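Local coordinates for protein maleate cis-trans isomerase (Pseudomonas putida, PDB 4FQ5) that probably catalyses the cis-trans isomerization of maleate to fumarate, working as a homodimer of the maleate isomerase family, at residues 49-54 and 260-265; 110-115 and 169-174; 152-157 and 215-220; 208-213 and 235-240; 245-250 and 266-271. The protein carries 1 engineered substitution. All coordinates share one frame; numbering follows the deposited sequence.

The chain holds two four-stranded parallel sheets, each of strand order 2-1-3-4; contact 3 lies in the second, contact 4 at one end. Contact 3 pairs strands 153-158 and 215-217, and contact 4, about 10 Å away between centres, ties the loops before strands 215-217 and 241-243. Contact 2 joins helix 162-174, which follows strand 153-158, to the start of helix 114-128. Contacts 1 and 5, about 9 Å apart between centres, alternate along the chain and touch through V262 N and L269 O, a probable hydrogen bond; the tail 260-271 packs on helices 41-52 and 244-255. Contacts 1 and 2 lie about 30 Å apart between centres, on opposite sides of the chain's centre; contact 3 approaches the maleate pocket.

Contact 1 of 5, residues 49-54 and 260-265; sequences LKAREL and TRVPGG
R52 crosses V262 with its CB and CG on the side of helix 41-52 that faces the loop 260-265. Its CB sits 4.0 Å from V262 CG2, and its CG reaches 4.1 Å from the same methyl and 3.8 Å from the carbonyl oxygen R261 O. With CG anti to the backbone N (chi1 -168°) and the chain straight as far as NE, the arginine runs at about a right angle to the V262 side chain and carries its guanidinium beyond it. There NH1 makes a salt bridge with E58, and NH2 is hydrogen-bonded to P259 O, just ahead of the loop. A type II beta turn from V262 to G265, closed by G265 N on V262 O at 3.2 Å, shapes the piece of the C-terminal tail that meets the last part of this helix. One helical position earlier, A51 CB points at the turn. It lies 3.5 Å from P263 O, 4.1 Å from P263 CD and 4.2 Å from V262 CG1, while the proline ring also rests against the A51 carbonyl. On the second subunit, L54 packs on A51 and G264 packs on P263, placing the turn at the dimer interface.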
# COMPACT_ATOMS: atom_id res chain seq x y z
N LEU A 49 -11.49 -0.33 -0.71
CA LEU A 49 -11.07 0.94 -1.26
C LEU A 49 -9.54 1.08 -1.29
O LEU A 49 -8.99 1.77 -2.15
CB LEU A 49 -11.76 2.10 -0.51
CG LEU A 49 -13.04 2.71 -1.11
CD1 LEU A 49 -13.76 1.86 -2.15
CD2 LEU A 49 -14.03 3.19 -0.04
N LYS A 50 -8.86 0.41 -0.35
CA LYS A 50 -7.40 0.29 -0.35
C LYS A 50 -6.93 -0.46 -1.60
O LYS A 50 -5.96 -0.06 -2.25
CB LYS A 50 -6.94 -0.50 0.88
CG LYS A 50 -5.70 0.05 1.57
CD LYS A 50 -6.07 0.74 2.88
CE LYS A 50 -6.95 1.96 2.66
NZ LYS A 50 -8.03 2.06 3.69
N ALA A 51 -7.63 -1.55 -1.92
CA ALA A 51 -7.39 -2.29 -3.17
C ALA A 51 -7.64 -1.40 -4.39
O ALA A 51 -6.88 -1.45 -5.36
CB ALA A 51 -8.23 -3.56 -3.23
N ARG A 52 -8.69 -0.58 -4.33
CA ARG A 52 -9.00 0.33 -5.44
C ARG A 52 -7.86 1.33 -5.70
O ARG A 52 -7.60 1.70 -6.85
CB ARG A 52 -10.31 1.08 -5.22
CG ARG A 52 -10.81 1.80 -6.46
CD ARG A 52 -11.98 2.72 -6.17
NE ARG A 52 -12.51 3.30 -7.41
CZ ARG A 52 -12.09 4.44 -7.96
NH1 ARG A 52 -11.13 5.16 -7.38
NH2 ARG A 52 -12.65 4.86 -9.09
N GLU A 53 -7.19 1.75 -4.63
CA GLU A 53 -6.07 2.70 -4.73
C GLU A 53 -4.89 2.15 -5.53
O GLU A 53 -4.08 2.92 -6.05
CB GLU A 53 -5.63 3.18 -3.33
CG GLU A 53 -6.69 4.04 -2.64
CD GLU A 53 -6.30 4.51 -1.25
OE1 GLU A 53 -5.19 4.17 -0.78
OE2 GLU A 53 -7.11 5.24 -0.62
N LEU A 54 -4.80 0.82 -5.65
CA LEU A 54 -3.78 0.19 -6.51
C LEU A 54 -4.09 0.39 -7.98
O LEU A 54 -3.21 0.26 -8.84
CB LEU A 54 -3.70 -1.31 -6.21
CG LEU A 54 -3.28 -1.71 -4.80
CD1 LEU A 54 -3.31 -3.22 -4.69
CD2 LEU A 54 -1.90 -1.16 -4.45
N THR A 260 -15.97 1.57 -10.87
CA THR A 260 -16.27 0.63 -9.79
C THR A 260 -15.43 -0.65 -9.88
O THR A 260 -15.87 -1.72 -9.48
CB THR A 260 -17.76 0.25 -9.80
OG1 THR A 260 -18.11 -0.31 -11.07
CG2 THR A 260 -18.62 1.48 -9.54
N ARG A 261 -14.22 -0.52 -10.41
CA ARG A 261 -13.32 -1.65 -10.50
C ARG A 261 -12.46 -1.74 -9.25
O ARG A 261 -11.60 -0.87 -9.00
CB ARG A 261 -12.45 -1.55 -11.76
CG ARG A 261 -11.70 -2.83 -12.08
CD ARG A 261 -10.97 -2.72 -13.41
NE ARG A 261 -9.60 -3.11 -13.16
CZ ARG A 261 -8.55 -2.30 -13.25
NH1 ARG A 261 -8.68 -1.05 -13.67
NH2 ARG A 261 -7.36 -2.78 -12.95
N VAL A 262 -12.70 -2.78 -8.46
CA VAL A 262 -11.97 -3.01 -7.22
C VAL A 262 -11.44 -4.44 -7.18
O VAL A 262 -12.23 -5.40 -7.17
CB VAL A 262 -12.86 -2.77 -5.98
CG1 VAL A 262 -12.11 -3.11 -4.71
CG2 VAL A 262 -13.36 -1.33 -5.94
N PRO A 263 -10.11 -4.60 -7.17
CA PRO A 263 -9.51 -5.94 -7.08
C PRO A 263 -10.01 -6.71 -5.87
O PRO A 263 -9.97 -6.20 -4.74
CB PRO A 263 -8.01 -5.62 -6.94
CG PRO A 263 -7.85 -4.31 -7.63
CD PRO A 263 -9.09 -3.54 -7.28
N GLY A 264 -10.49 -7.93 -6.10
CA GLY A 264 -10.91 -8.82 -5.02
C GLY A 264 -12.34 -8.60 -4.53
O GLY A 264 -12.75 -9.17 -3.52
N GLY A 265 -13.10 -7.78 -5.25
CA GLY A 265 -14.44 -7.37 -4.83
C GLY A 265 -15.58 -8.11 -5.53
O GLY A 265 -16.75 -7.76 -5.36

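Contact 2 of 5, residues 110-115 and 169-174; sequences MGHGYH and VDYIRH
Y171 reaches from helix 162-174 to the first turn of helix 114-128, where its hydroxyl meets H115 twice. Its CG is anti to the backbone N (chi1 -162°), which carries the phenol across to the helix start. H115 N donates to Y171 OH at 3.0 Å and 170°, and H115 ND1 shares a hydrogen bond with the same oxygen at 2.7 Å, at the edge of both rings, in the tyrosine plane and near that of the imidazole. G113 holds the N-cap position of that helix, within a type II turn from G111 to Y114, and G111 O lies 3.3 Å from Y171 CE1 at the ring edge.

Beside this, the imidazoles of H112 and H174 form an offset stack, with centroids 3.8 Å apart and planes at 12°. M108 and I107 of helix 104-108 form the next layer, touching Y171 and H115 respectively. Between the tyrosine and the stack, water 1 accepts from G113 N at 2.9 Å, lies 3.2 Å from H174 ND1, and sits 3.2 Å above the centre of the Y171 ring.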
# COMPACT_ATOMS: atom_id res chain seq x y z
N MET A 110 -37.84 -2.33 9.37
CA MET A 110 -38.77 -1.23 9.59
C MET A 110 -39.96 -1.25 8.64
O MET A 110 -40.82 -0.38 8.71
CB MET A 110 -38.04 0.11 9.50
CG MET A 110 -37.01 0.34 10.60
SD MET A 110 -37.73 0.43 12.25
CE MET A 110 -38.73 1.91 12.09
N GLY A 111 -40.00 -2.22 7.74
CA GLY A 111 -41.11 -2.33 6.79
C GLY A 111 -40.77 -2.01 5.35
O GLY A 111 -39.78 -1.33 5.06
N HIS A 112 -41.62 -2.48 4.44
CA HIS A 112 -41.40 -2.34 3.00
C HIS A 112 -41.16 -0.92 2.57
O HIS A 112 -41.88 -0.00 2.98
CB HIS A 112 -42.57 -2.93 2.21
CG HIS A 112 -42.70 -4.43 2.32
ND1 HIS A 112 -41.66 -5.23 2.66
CD2 HIS A 112 -43.77 -5.28 2.08
CE1 HIS A 112 -42.06 -6.51 2.66
NE2 HIS A 112 -43.35 -6.54 2.31
N GLY A 113 -40.13 -0.74 1.75
CA GLY A 113 -39.79 0.56 1.18
C GLY A 113 -39.06 1.51 2.12
O GLY A 113 -38.83 2.68 1.77
N TYR A 114 -38.68 1.03 3.30
CA TYR A 114 -38.04 1.90 4.28
C TYR A 114 -36.66 2.39 3.85
O TYR A 114 -36.22 3.45 4.29
CB TYR A 114 -37.98 1.25 5.67
CG TYR A 114 -37.55 2.21 6.76
CD1 TYR A 114 -36.29 2.11 7.35
CD2 TYR A 114 -38.41 3.22 7.20
CE1 TYR A 114 -35.90 2.98 8.36
CE2 TYR A 114 -38.02 4.10 8.20
CZ TYR A 114 -36.77 3.98 8.78
OH TYR A 114 -36.40 4.86 9.78
N HIS A 115 -35.97 1.64 2.99
CA HIS A 115 -34.66 2.10 2.51
C HIS A 115 -34.74 3.42 1.78
O HIS A 115 -33.82 4.23 1.89
CB HIS A 115 -33.91 1.03 1.71
CG HIS A 115 -34.41 0.82 0.31
ND1 HIS A 115 -35.41 -0.03 0.01
CD2 HIS A 115 -33.98 1.36 -0.90
CE1 HIS A 115 -35.63 -0.03 -1.31
NE2 HIS A 115 -34.75 0.83 -1.88
N VAL A 169 -35.63 -11.69 3.41
CA VAL A 169 -36.04 -12.41 2.21
C VAL A 169 -37.35 -11.84 1.64
O VAL A 169 -37.45 -11.60 0.44
CB VAL A 169 -36.13 -13.93 2.47
CG1 VAL A 169 -36.88 -14.64 1.35
CG2 VAL A 169 -34.74 -14.52 2.64
N ASP A 170 -38.32 -11.58 2.52
CA ASP A 170 -39.59 -10.98 2.10
C ASP A 170 -39.41 -9.55 1.56
O ASP A 170 -40.10 -9.16 0.61
CB ASP A 170 -40.61 -11.00 3.24
CG ASP A 170 -41.16 -12.40 3.51
OD1 ASP A 170 -40.81 -13.36 2.78
OD2 ASP A 170 -41.94 -12.54 4.47
N TYR A 171 -38.48 -8.80 2.14
CA TYR A 171 -38.16 -7.45 1.66
C TYR A 171 -37.60 -7.50 0.23
O TYR A 171 -38.01 -6.72 -0.64
CB TYR A 171 -37.16 -6.76 2.60
CG TYR A 171 -37.06 -5.25 2.46
CD1 TYR A 171 -37.68 -4.41 3.39
CD2 TYR A 171 -36.34 -4.67 1.42
CE1 TYR A 171 -37.59 -3.03 3.27
CE2 TYR A 171 -36.24 -3.29 1.29
CZ TYR A 171 -36.87 -2.48 2.22
OH TYR A 171 -36.78 -1.12 2.08
N ILE A 172 -36.68 -8.44 0.00
CA ILE A 172 -36.05 -8.62 -1.30
C ILE A 172 -37.09 -9.06 -2.35
O ILE A 172 -37.14 -8.52 -3.46
CB ILE A 172 -34.88 -9.63 -1.23
CG1 ILE A 172 -33.76 -9.06 -0.34
CG2 ILE A 172 -34.34 -9.93 -2.61
CD1 ILE A 172 -32.80 -10.11 0.20
N ARG A 173 -37.92 -10.03 -1.97
CA ARG A 173 -39.02 -10.48 -2.82
C ARG A 173 -39.97 -9.33 -3.16
O ARG A 173 -40.38 -9.19 -4.31
CB ARG A 173 -39.77 -11.64 -2.16
CG ARG A 173 -38.98 -12.94 -2.13
CD ARG A 173 -39.74 -14.07 -1.43
NE ARG A 173 -39.07 -15.36 -1.63
CZ ARG A 173 -39.10 -16.37 -0.76
NH1 ARG A 173 -39.77 -16.26 0.38
NH2 ARG A 173 -38.46 -17.49 -1.04
N HIS A 174 -40.28 -8.50 -2.17
CA HIS A 174 -41.15 -7.33 -2.37
C HIS A 174 -40.55 -6.37 -3.36
O HIS A 174 -41.28 -5.70 -4.11
CB HIS A 174 -41.43 -6.63 -1.05
CG HIS A 174 -42.43 -5.50 -1.16
ND1 HIS A 174 -42.06 -4.20 -1.20
CD2 HIS A 174 -43.82 -5.52 -1.26
CE1 HIS A 174 -43.16 -3.43 -1.31
NE2 HIS A 174 -44.23 -4.23 -1.34
O HOH W 1 -39.33 -3.08 0.15

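Contact 3 of 5, residues 152-157 and 215-220; sequences KRVAVV and AIVISA
V154 and V217 interlock diagonally on one face of the sheet: V154 CG1 lies 3.9 Å from V217 CG2, while V154 CG2 turns the other way and meets A215 CB at 4.0 Å. The small A215 lies level with V154, so one valine straddles two neighbours, a methyl on each. V156 continues the same face, its CG2 against V217 CB and its CG1 against A220 CB at 4.0 Å. With CG1 anti to the backbone N (chi1 -178°), V156 sends that branch forward to the chain just past the neighbouring strand. These are two central strands of the parallel 2-1-3-4 sheet, 4.7 Å apart at their axes and twisted by 24°. A155 N donates to A215 O, V217 N to A155 O at 2.7 Å, and V157 N to V217 O at 2.9 Å. Beyond them the chain turns a corner at I218, whose carbonyl oxygen comes 3.4 Å from V157 CB. A220 N then returns to V157 O at 3.0 Å, bringing the segment to A221, the engineered residue at the predicted proton-donor position. On the other face, beside A155 and I216, M208 packs on the alanine, and I205 of helix 201-206 touches I216.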
# COMPACT_ATOMS: atom_id res chain seq x y z
N LYS A 152 -32.15 -11.88 -11.42
CA LYS A 152 -33.59 -11.95 -11.18
C LYS A 152 -33.93 -12.82 -9.98
O LYS A 152 -34.98 -12.66 -9.35
CB LYS A 152 -34.31 -12.49 -12.42
CG LYS A 152 -35.14 -11.46 -13.16
CD LYS A 152 -34.31 -10.59 -14.08
CE LYS A 152 -35.03 -9.28 -14.34
NZ LYS A 152 -34.71 -8.70 -15.68
N ARG A 153 -33.03 -13.75 -9.69
CA ARG A 153 -33.21 -14.72 -8.63
C ARG A 153 -31.89 -14.79 -7.88
O ARG A 153 -30.82 -14.71 -8.48
CB ARG A 153 -33.58 -16.08 -9.23
CG ARG A 153 -34.18 -17.07 -8.25
CD ARG A 153 -34.89 -18.20 -8.98
NE ARG A 153 -36.01 -18.74 -8.22
CZ ARG A 153 -35.92 -19.76 -7.37
NH1 ARG A 153 -37.00 -20.18 -6.72
NH2 ARG A 153 -34.76 -20.36 -7.16
N VAL A 154 -31.97 -14.95 -6.57
CA VAL A 154 -30.81 -14.82 -5.72
C VAL A 154 -30.84 -15.87 -4.60
O VAL A 154 -31.90 -16.26 -4.13
CB VAL A 154 -30.75 -13.36 -5.20
CG1 VAL A 154 -30.59 -13.26 -3.70
CG2 VAL A 154 -29.69 -12.56 -5.96
N ALA A 155 -29.66 -16.37 -4.23
CA ALA A 155 -29.52 -17.16 -3.02
C ALA A 155 -28.88 -16.27 -1.97
O ALA A 155 -28.10 -15.38 -2.31
CB ALA A 155 -28.69 -18.41 -3.27
N VAL A 156 -29.22 -16.49 -0.70
CA VAL A 156 -28.85 -15.55 0.37
C VAL A 156 -28.38 -16.26 1.63
O VAL A 156 -29.07 -17.13 2.15
CB VAL A 156 -30.06 -14.64 0.76
CG1 VAL A 156 -29.66 -13.64 1.84
CG2 VAL A 156 -30.61 -13.91 -0.45
N VAL A 157 -27.21 -15.87 2.13
CA VAL A 157 -26.77 -16.32 3.45
C VAL A 157 -26.85 -15.15 4.42
O VAL A 157 -26.47 -14.03 4.08
CB VAL A 157 -25.31 -16.86 3.41
CG1 VAL A 157 -24.93 -17.46 4.75
CG2 VAL A 157 -25.13 -17.87 2.28
N ALA A 215 -27.38 -14.78 -8.86
CA ALA A 215 -26.30 -14.25 -8.04
C ALA A 215 -26.42 -14.79 -6.62
O ALA A 215 -27.51 -15.19 -6.20
CB ALA A 215 -26.32 -12.72 -8.04
N ILE A 216 -25.30 -14.82 -5.91
CA ILE A 216 -25.26 -15.32 -4.55
C ILE A 216 -24.92 -14.16 -3.62
O ILE A 216 -23.93 -13.44 -3.84
CB ILE A 216 -24.22 -16.46 -4.40
CG1 ILE A 216 -24.62 -17.67 -5.25
CG2 ILE A 216 -24.07 -16.88 -2.94
CD1 ILE A 216 -23.47 -18.61 -5.59
N VAL A 217 -25.76 -13.97 -2.61
CA VAL A 217 -25.49 -13.00 -1.56
C VAL A 217 -24.82 -13.77 -0.43
O VAL A 217 -25.49 -14.45 0.35
CB VAL A 217 -26.78 -12.30 -1.07
CG1 VAL A 217 -26.47 -11.33 0.06
CG2 VAL A 217 -27.45 -11.56 -2.22
N ILE A 218 -23.49 -13.67 -0.38
CA ILE A 218 -22.68 -14.41 0.58
C ILE A 218 -22.88 -13.92 2.02
O ILE A 218 -22.68 -14.68 2.97
CB ILE A 218 -21.17 -14.39 0.18
CG1 ILE A 218 -20.36 -15.38 1.03
CG2 ILE A 218 -20.59 -12.98 0.26
CD1 ILE A 218 -19.03 -15.77 0.42
N SER A 219 -23.26 -12.65 2.17
CA SER A 219 -23.67 -12.10 3.46
C SER A 219 -24.62 -10.94 3.24
O SER A 219 -24.26 -9.95 2.58
CB SER A 219 -22.46 -11.63 4.28
OG SER A 219 -22.90 -11.17 5.56
N ALA A 220 -25.84 -11.07 3.77
CA ALA A 220 -26.80 -9.97 3.78
C ALA A 220 -26.45 -9.01 4.90
O ALA A 220 -26.84 -7.85 4.88
CB ALA A 220 -28.22 -10.50 3.95

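Contact 4 of 5, residues 208-213 and 235-240; sequences MRTDDV and AQTRKP
The loop leading into strand 215-217 is pinned by K239, which lies in the connection from helix 230-237 to strand 241-243. K239 NZ donates to V213 O at 2.7 Å, with a C=O...N angle of 174°, so the ammonium group approaches the carbonyl almost head-on. The lysine chain bends at chi2 (57°) and again at chi4 (74°), which brings NZ onto V213 O and CE to 3.3 Å from T210 O. This carbonyl and that of V213 come from the first and last residues of a type I beta turn, T210 to V213, and so the lysine spans the turn. Both loops lie at one end of the parallel sheet, where each delivers the chain into a strand. Helix 230-237 ends with an ST turn in which T237 OG1 accepts from K239 N at 3.2 Å; the same hydroxyl is bonded to V233 O one helical turn back. Across the contact T237 CG2 faces T210 OG1 at 4.3 Å. Water 2 adds a bridge, 2.6 Å from T210 OG1 and donating to T237 O. Water 3 donates to D211 O and accepts only weakly from K239 NZ. On the far side of the turn R209 NE donates to D211 OD2 at 3.2 Å, that oxygen lying in the guanidinium plane, while D212 lies over a guanidinium face and also forms a salt bridge with R153 of strand 153-158.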
# COMPACT_ATOMS: atom_id res chain seq x y z
N MET A 208 -26.07 -25.44 -0.56
CA MET A 208 -27.28 -24.76 -1.01
C MET A 208 -27.40 -24.98 -2.50
O MET A 208 -26.40 -25.18 -3.19
CB MET A 208 -27.18 -23.25 -0.75
CG MET A 208 -27.17 -22.84 0.71
SD MET A 208 -26.80 -21.08 0.92
CE MET A 208 -28.19 -20.33 0.07
N ARG A 209 -28.63 -24.92 -3.01
CA ARG A 209 -28.83 -24.98 -4.45
C ARG A 209 -28.51 -23.62 -5.06
O ARG A 209 -29.08 -22.61 -4.66
CB ARG A 209 -30.27 -25.39 -4.77
CG ARG A 209 -30.52 -25.64 -6.25
CD ARG A 209 -31.96 -26.02 -6.49
NE ARG A 209 -32.29 -26.00 -7.91
CZ ARG A 209 -33.50 -26.24 -8.41
NH1 ARG A 209 -34.51 -26.52 -7.60
NH2 ARG A 209 -33.69 -26.19 -9.72
N THR A 210 -27.57 -23.60 -6.00
CA THR A 210 -27.15 -22.34 -6.63
C THR A 210 -27.17 -22.39 -8.16
O THR A 210 -26.87 -21.39 -8.81
CB THR A 210 -25.75 -21.89 -6.15
OG1 THR A 210 -24.79 -22.92 -6.41
CG2 THR A 210 -25.75 -21.58 -4.65
N ASP A 211 -27.55 -23.53 -8.72
CA ASP A 211 -27.69 -23.67 -10.17
C ASP A 211 -28.86 -22.86 -10.73
O ASP A 211 -28.78 -22.37 -11.86
CB ASP A 211 -27.81 -25.15 -10.57
CG ASP A 211 -28.99 -25.85 -9.90
OD1 ASP A 211 -28.75 -26.66 -8.98
OD2 ASP A 211 -30.15 -25.59 -10.30
N ASP A 212 -29.93 -22.72 -9.95
CA ASP A 212 -31.14 -22.01 -10.39
C ASP A 212 -31.16 -20.54 -9.96
O ASP A 212 -32.22 -19.90 -9.92
CB ASP A 212 -32.39 -22.73 -9.86
CG ASP A 212 -32.58 -22.56 -8.36
OD1 ASP A 212 -31.57 -22.52 -7.61
OD2 ASP A 212 -33.74 -22.46 -7.92
N VAL A 213 -29.99 -20.01 -9.65
CA VAL A 213 -29.85 -18.68 -9.09
C VAL A 213 -28.98 -17.82 -10.02
O VAL A 213 -28.10 -18.35 -10.70
CB VAL A 213 -29.29 -18.81 -7.65
CG1 VAL A 213 -28.17 -17.83 -7.36
CG2 VAL A 213 -30.42 -18.75 -6.63
N ALA A 235 -15.36 -18.74 -7.97
CA ALA A 235 -14.65 -19.79 -8.70
C ALA A 235 -15.37 -21.12 -8.58
O ALA A 235 -15.53 -21.84 -9.56
CB ALA A 235 -13.21 -19.91 -8.20
N GLN A 236 -15.83 -21.44 -7.36
CA GLN A 236 -16.49 -22.71 -7.08
C GLN A 236 -17.88 -22.82 -7.70
O GLN A 236 -18.26 -23.90 -8.17
CB GLN A 236 -16.60 -22.92 -5.57
CG GLN A 236 -15.29 -23.29 -4.90
CD GLN A 236 -15.28 -22.98 -3.42
OE1 GLN A 236 -14.23 -23.03 -2.78
NE2 GLN A 236 -16.44 -22.65 -2.87
N THR A 237 -18.63 -21.71 -7.72
CA THR A 237 -20.03 -21.74 -8.15
C THR A 237 -20.23 -21.25 -9.59
O THR A 237 -21.23 -21.59 -10.23
CB THR A 237 -20.94 -20.89 -7.22
OG1 THR A 237 -20.59 -19.51 -7.34
CG2 THR A 237 -20.80 -21.33 -5.77
N ARG A 238 -19.28 -20.45 -10.08
CA ARG A 238 -19.38 -19.74 -11.37
C ARG A 238 -20.58 -18.78 -11.45
O ARG A 238 -21.08 -18.46 -12.54
CB ARG A 238 -19.33 -20.70 -12.57
CG ARG A 238 -18.70 -20.08 -13.81
CD ARG A 238 -17.25 -20.53 -13.99
NE ARG A 238 -17.12 -21.41 -15.16
CZ ARG A 238 -16.14 -22.29 -15.35
NH1 ARG A 238 -15.18 -22.45 -14.44
NH2 ARG A 238 -16.13 -23.03 -16.45
N LYS A 239 -21.03 -18.31 -10.28
CA LYS A 239 -22.05 -17.28 -10.19
C LYS A 239 -21.45 -16.00 -9.60
O LYS A 239 -20.50 -16.05 -8.83
CB LYS A 239 -23.23 -17.77 -9.34
CG LYS A 239 -24.45 -18.25 -10.12
CD LYS A 239 -24.16 -19.36 -11.10
CE LYS A 239 -25.41 -20.15 -11.48
NZ LYS A 239 -26.33 -19.41 -12.39
N PRO A 240 -22.01 -14.83 -9.98
CA PRO A 240 -21.62 -13.59 -9.30
C PRO A 240 -21.91 -13.69 -7.81
O PRO A 240 -22.97 -14.21 -7.41
CB PRO A 240 -22.52 -12.54 -9.95
CG PRO A 240 -22.87 -13.10 -11.29
CD PRO A 240 -22.93 -14.58 -11.10
O HOH W 2 -24.00 -22.64 -8.90
O HOH W 3 -26.74 -22.22 -13.82

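Contact 5 of 5, residues 245-250 and 266-271; sequences AVATTW and GTLLSG
L268 lies over one face of the W250 indole, and this CH-pi contact is the one aromatic interaction between helix 244-255 and the segment 266-271. Its CD2 stands 3.4 Å from the centroid of the five-membered ring, only 9° off the ring normal. W250 CG is anti to the backbone N (chi1 173°), which turns the indole face toward L268 CD2.

The apolar contacts begin with the other methyl of L268, CD1, which reaches the helix backbone 3.8 Å from A247 CA and also lies near W250 CB and, at 4.2 Å, V246 CG1. L269 adds further ones, its two methyls dividing their partners. CD1 meets W250 CB at 3.7 Å, near the plane of the indole at its edge, while CD2 touches V246 CG1, also at 3.7 Å. V246 and L269 point past one another, antiparallel.

Among the polar groups, T267 O accepts from both S270 N and S270 OG within the 266-271 segment, the hydroxyl donating at 2.8 Å in the carbonyl plane. W250 NE1 is bonded to Y273 O, so the tail is also held just past the segment, and S270 O accepts from T231 of the second subunit.

Helix 244-255 is flanked by helix 41-52, where I45 touches T249, and by helix 138-149, where A148 touches W250.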
# COMPACT_ATOMS: atom_id res chain seq x y z
N ALA A 245 -21.65 -5.47 2.20
CA ALA A 245 -20.45 -4.61 2.22
C ALA A 245 -20.00 -4.25 0.81
O ALA A 245 -19.72 -3.08 0.53
CB ALA A 245 -19.32 -5.29 2.98
N VAL A 246 -19.94 -5.26 -0.06
CA VAL A 246 -19.54 -5.05 -1.46
C VAL A 246 -20.53 -4.15 -2.21
O VAL A 246 -20.13 -3.23 -2.93
CB VAL A 246 -19.31 -6.40 -2.20
CG1 VAL A 246 -19.49 -6.26 -3.71
CG2 VAL A 246 -17.92 -6.92 -1.88
N ALA A 247 -21.83 -4.41 -2.03
CA ALA A 247 -22.88 -3.62 -2.67
C ALA A 247 -22.82 -2.15 -2.24
O ALA A 247 -22.97 -1.25 -3.08
CB ALA A 247 -24.26 -4.20 -2.36
N THR A 248 -22.57 -1.93 -0.95
CA THR A 248 -22.44 -0.58 -0.38
C THR A 248 -21.28 0.19 -1.01
O THR A 248 -21.43 1.37 -1.36
CB THR A 248 -22.26 -0.64 1.16
OG1 THR A 248 -23.40 -1.26 1.76
CG2 THR A 248 -22.08 0.76 1.76
N THR A 249 -20.13 -0.46 -1.18
CA THR A 249 -18.99 0.26 -1.77
C THR A 249 -19.24 0.53 -3.25
O THR A 249 -18.89 1.60 -3.75
CB THR A 249 -17.58 -0.35 -1.49
OG1 THR A 249 -16.99 -0.84 -2.70
CG2 THR A 249 -17.59 -1.41 -0.43
N TRP A 250 -19.86 -0.42 -3.93
CA TRP A 250 -20.31 -0.21 -5.29
C TRP A 250 -21.21 1.01 -5.38
O TRP A 250 -21.00 1.89 -6.22
CB TRP A 250 -21.00 -1.45 -5.85
CG TRP A 250 -21.60 -1.20 -7.20
CD1 TRP A 250 -20.97 -1.24 -8.45
CD2 TRP A 250 -22.99 -0.82 -7.49
NE1 TRP A 250 -21.86 -0.92 -9.45
CE2 TRP A 250 -23.08 -0.66 -8.95
CE3 TRP A 250 -24.13 -0.61 -6.72
CZ2 TRP A 250 -24.27 -0.31 -9.58
CZ3 TRP A 250 -25.32 -0.24 -7.37
CH2 TRP A 250 -25.38 -0.10 -8.77
N GLY A 266 -15.22 -9.13 -6.31
CA GLY A 266 -16.21 -9.96 -7.01
C GLY A 266 -16.78 -9.28 -8.24
O GLY A 266 -16.37 -8.18 -8.62
N THR A 267 -17.76 -9.95 -8.85
CA THR A 267 -18.34 -9.53 -10.13
C THR A 267 -18.88 -8.08 -10.14
O THR A 267 -18.62 -7.34 -11.09
CB THR A 267 -19.44 -10.53 -10.56
OG1 THR A 267 -18.84 -11.82 -10.73
CG2 THR A 267 -20.11 -10.11 -11.85
N LEU A 268 -19.60 -7.69 -9.09
CA LEU A 268 -20.21 -6.35 -9.03
C LEU A 268 -19.13 -5.27 -9.13
O LEU A 268 -19.36 -4.20 -9.70
CB LEU A 268 -20.98 -6.17 -7.73
CG LEU A 268 -22.30 -5.37 -7.67
CD1 LEU A 268 -22.50 -4.75 -6.30
CD2 LEU A 268 -22.46 -4.33 -8.77
N LEU A 269 -17.97 -5.57 -8.57
CA LEU A 269 -16.83 -4.65 -8.57
C LEU A 269 -15.78 -5.01 -9.62
O LEU A 269 -14.60 -4.66 -9.50
CB LEU A 269 -16.22 -4.60 -7.18
CG LEU A 269 -16.54 -3.43 -6.22
CD1 LEU A 269 -17.59 -2.43 -6.71
CD2 LEU A 269 -16.84 -3.95 -4.82
N SER A 270 -16.22 -5.72 -10.66
CA SER A 270 -15.33 -6.14 -11.75
C SER A 270 -14.88 -4.96 -12.60
O SER A 270 -13.86 -5.04 -13.30
CB SER A 270 -16.05 -7.15 -12.65
OG SER A 270 -17.13 -6.53 -13.33
N GLY A 271 -15.64 -3.87 -12.55
CA GLY A 271 -15.43 -2.74 -13.45
C GLY A 271 -16.43 -2.73 -14.59
O GLY A 271 -16.50 -1.77 -15.36